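Local coordinates for glycine betaine/carnitine/choline ABC transporter%2C ATP-binding protein%2C putative (Staphylococcus aureus, PDB 5IIP), which probably serves as the ATP-binding subunit of OpuC, an osmolyte uptake system inhibited by the second messenger c-di-AMP, and is represented here by its CBS domains, at residues I47-T52 against S95-M100. Residues are numbered along the deposited sequence; the frame is centred on the assembly and turned at random.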
ATOM      1  N   ILE D  47     -11.456 -10.452  -8.387  1.00 39.12           N
ATOM      2  CA  ILE D  47     -10.989 -11.753  -8.758  1.00 42.88           C
ATOM      3  C   ILE D  47     -10.908 -12.586  -7.508  1.00 43.08           C
ATOM      4  O   ILE D  47     -10.532 -12.092  -6.489  1.00 35.07           O
ATOM      5  CB  ILE D  47      -9.641 -11.717  -9.474  1.00 41.27           C
ATOM      6  CG1 ILE D  47      -9.422 -13.019 -10.193  1.00 42.78           C
ATOM      7  CG2 ILE D  47      -8.496 -11.479  -8.532  1.00 36.51           C
ATOM      8  CD1 ILE D  47      -8.186 -13.073 -11.019  1.00 41.40           C
ATOM      9  N   GLN D  48     -11.260 -13.845  -7.602  1.00 35.38           N
ATOM     10  CA  GLN D  48     -11.195 -14.713  -6.464  1.00 41.47           C
ATOM     11  C   GLN D  48      -9.765 -15.072  -6.203  1.00 40.14           C
ATOM     12  O   GLN D  48      -8.968 -15.066  -7.084  1.00 41.41           O
ATOM     13  CB  GLN D  48     -12.089 -15.909  -6.652  1.00 42.93           C
ATOM     14  CG  GLN D  48     -13.515 -15.532  -6.862  1.00 38.64           C
ATOM     15  CD  GLN D  48     -14.265 -15.293  -5.596  1.00 42.47           C
ATOM     16  OE1 GLN D  48     -14.084 -15.973  -4.632  1.00 46.56           O
ATOM     17  NE2 GLN D  48     -15.144 -14.358  -5.620  1.00 41.01           N
ATOM     18  N   ALA D  49      -9.450 -15.378  -4.970  1.00 39.13           N
ATOM     19  CA  ALA D  49      -8.095 -15.703  -4.550  1.00 43.96           C
ATOM     20  C   ALA D  49      -7.474 -16.936  -5.148  1.00 42.72           C
ATOM     21  O   ALA D  49      -6.293 -17.023  -5.275  1.00 42.69           O
ATOM     22  CB  ALA D  49      -8.021 -15.778  -3.052  1.00 44.35           C
ATOM     23  N   GLU D  50      -8.294 -17.894  -5.494  1.00 40.04           N
ATOM     24  CA  GLU D  50      -7.823 -19.132  -6.043  1.00 42.27           C
ATOM     25  C   GLU D  50      -7.457 -19.058  -7.489  1.00 43.08           C
ATOM     26  O   GLU D  50      -6.854 -19.950  -8.016  1.00 42.13           O
ATOM     27  CB  GLU D  50      -8.855 -20.199  -5.838  1.00 44.78           C
ATOM     28  CG  GLU D  50      -9.260 -20.362  -4.397  1.00 42.65           C
ATOM     29  CD  GLU D  50     -10.301 -19.374  -3.963  1.00 46.86           C
ATOM     30  OE1 GLU D  50     -10.699 -18.544  -4.767  1.00 50.60           O
ATOM     31  OE2 GLU D  50     -10.730 -19.428  -2.817  1.00 53.63           O
ATOM     32  N   ALA D  51      -7.821 -17.969  -8.118  1.00 43.27           N
ATOM     33  CA  ALA D  51      -7.564 -17.773  -9.513  1.00 37.43           C
ATOM     34  C   ALA D  51      -6.118 -17.487  -9.809  1.00 40.66           C
ATOM     35  O   ALA D  51      -5.328 -17.328  -8.928  1.00 37.94           O
ATOM     36  CB  ALA D  51      -8.457 -16.721 -10.065  1.00 37.27           C
ATOM     37  N   THR D  52      -5.796 -17.472 -11.083  1.00 37.46           N
ATOM     38  CA  THR D  52      -4.462 -17.293 -11.561  1.00 39.17           C
ATOM     39  C   THR D  52      -4.187 -15.939 -12.138  1.00 39.89           C
ATOM     40  O   THR D  52      -5.065 -15.172 -12.345  1.00 43.51           O
ATOM     41  CB  THR D  52      -4.148 -18.307 -12.646  1.00 40.68           C
ATOM     42  OG1 THR D  52      -4.998 -18.068 -13.750  1.00 49.62           O
ATOM     43  CG2 THR D  52      -4.349 -19.687 -12.178  1.00 40.30           C
ATOM     44  N   SER D  95       2.657 -16.956  -8.059  1.00 62.85           N
ATOM     45  CA  SER D  95       1.239 -17.155  -7.838  1.00 59.28           C
ATOM     46  C   SER D  95       0.510 -15.849  -7.620  1.00 54.83           C
ATOM     47  O   SER D  95       1.109 -14.836  -7.447  1.00 52.93           O
ATOM     48  CB  SER D  95       1.001 -18.055  -6.653  1.00 59.91           C
ATOM     49  OG  SER D  95       1.487 -17.484  -5.481  1.00 60.31           O
ATOM     50  N   LEU D  96      -0.795 -15.898  -7.648  1.00 50.74           N
ATOM     51  CA  LEU D  96      -1.582 -14.719  -7.447  1.00 47.87           C
ATOM     52  C   LEU D  96      -1.441 -14.157  -6.052  1.00 51.56           C
ATOM     53  O   LEU D  96      -1.273 -12.992  -5.869  1.00 47.34           O
ATOM     54  CB  LEU D  96      -3.037 -15.028  -7.741  1.00 43.19           C
ATOM     55  CG  LEU D  96      -4.102 -13.969  -7.629  1.00 46.44           C
ATOM     56  CD1 LEU D  96      -5.208 -14.199  -8.611  1.00 49.91           C
ATOM     57  CD2 LEU D  96      -4.669 -13.939  -6.252  1.00 51.87           C
ATOM     58  N   ARG D  97      -1.522 -15.011  -5.061  1.00 54.87           N
ATOM     59  CA  ARG D  97      -1.410 -14.591  -3.693  1.00 50.33           C
ATOM     60  C   ARG D  97      -0.046 -14.025  -3.385  1.00 50.80           C
ATOM     61  O   ARG D  97       0.073 -13.114  -2.610  1.00 51.53           O
ATOM     62  CB  ARG D  97      -1.788 -15.716  -2.742  1.00 50.33           C
ATOM     63  CG  ARG D  97      -3.231 -16.185  -2.898  1.00 57.18           C
ATOM     64  CD  ARG D  97      -3.637 -17.269  -1.901  1.00 60.63           C
ATOM     65  NE  ARG D  97      -3.851 -16.675  -0.609  1.00 62.18           N
ATOM     66  CZ  ARG D  97      -5.000 -16.654   0.013  1.00 62.47           C
ATOM     67  NH1 ARG D  97      -6.042 -17.249  -0.504  1.00 61.32           N
ATOM     68  NH2 ARG D  97      -5.079 -16.059   1.172  1.00 63.92           N
ATOM     69  N   ASP D  98       0.990 -14.575  -3.974  1.00 48.19           N
ATOM     70  CA  ASP D  98       2.325 -14.096  -3.708  1.00 54.87           C
ATOM     71  C   ASP D  98       2.640 -12.799  -4.414  1.00 51.23           C
ATOM     72  O   ASP D  98       3.614 -12.155  -4.107  1.00 48.69           O
ATOM     73  CB  ASP D  98       3.385 -15.158  -4.022  1.00 59.03           C
ATOM     74  CG  ASP D  98       3.616 -16.111  -2.878  1.00 65.28           C
ATOM     75  OD1 ASP D  98       3.768 -15.693  -1.729  1.00 63.66           O
ATOM     76  OD2 ASP D  98       3.659 -17.310  -3.124  1.00 72.93           O
ATOM     77  N   THR D  99       1.817 -12.446  -5.379  1.00 50.46           N
ATOM     78  CA  THR D  99       2.009 -11.260  -6.153  1.00 46.17           C
ATOM     79  C   THR D  99       1.212 -10.083  -5.723  1.00 46.26           C
ATOM     80  O   THR D  99       1.584  -8.960  -5.960  1.00 50.40           O
ATOM     81  CB  THR D  99       1.587 -11.539  -7.569  1.00 47.12           C
ATOM     82  OG1 THR D  99       2.206 -12.729  -7.981  1.00 53.48           O
ATOM     83  CG2 THR D  99       1.977 -10.450  -8.486  1.00 48.34           C
ATOM     84  N   MET D 100       0.096 -10.352  -5.111  1.00 40.35           N
ATOM     85  CA  MET D 100      -0.765  -9.298  -4.681  1.00 43.07           C
ATOM     86  C   MET D 100      -0.162  -8.460  -3.572  1.00 43.25           C
ATOM     87  O   MET D 100       0.702  -8.887  -2.828  1.00 40.73           O
ATOM     88  CB  MET D 100      -2.125  -9.840  -4.293  1.00 40.04           C
ATOM     89  CG  MET D 100      -2.168 -10.636  -3.018  1.00 37.87           C
ATOM     90  SD  MET D 100      -3.770 -11.227  -2.579  1.00 33.71           S
ATOM     91  CE  MET D 100      -3.327 -12.240  -1.255  1.00 38.50           C
TER
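L96 meets A49 and A51 where the loop leaving strand 46-48 passes a short, weakly bonded helix at about 96-99. The loop is a type I beta turn from Q48 to A51, with A51 N bonded to Q48 O, and it hands the chain to helix 53-63, whose N-cap T52 uses its hydroxyl to bond D55. The backbones come nearest at T52 and L96, their CA atoms 5.6 Å apart. No hydrogen bond crosses between them, and the contact shows how one leucine can join two segments by packing alone. L96 lays its side chain against the turn's carbonyls, its chi1 of -179° setting CG opposite the backbone N, and divides its methyls: CD2 lies 3.6 Å from A49 O, while CD1 sits against A51 O and meets I47 CD1 tip to tip at 4.0 Å. I47 also packs on I59 and A56 of helix 53-63, and L96 adds to this apolar packing from the other segment. R97 takes the more exposed flank; its chain bends at chi3 (76°) and brings NH1 to 3.5 Å from A49 CB, the methyl lying obliquely to the guanidinium group, while L78 of strand 77-82 touches both residues. S95 begins the short helix as N-cap, its OG accepting a weak bond from D98 N. The arrangement belongs to a tandem CBS pair: the strand and turn of one CBS domain, the strand paired in parallel with strand 67-71, are touched by the short helix at about 96-99, within the range of the second CBS domain.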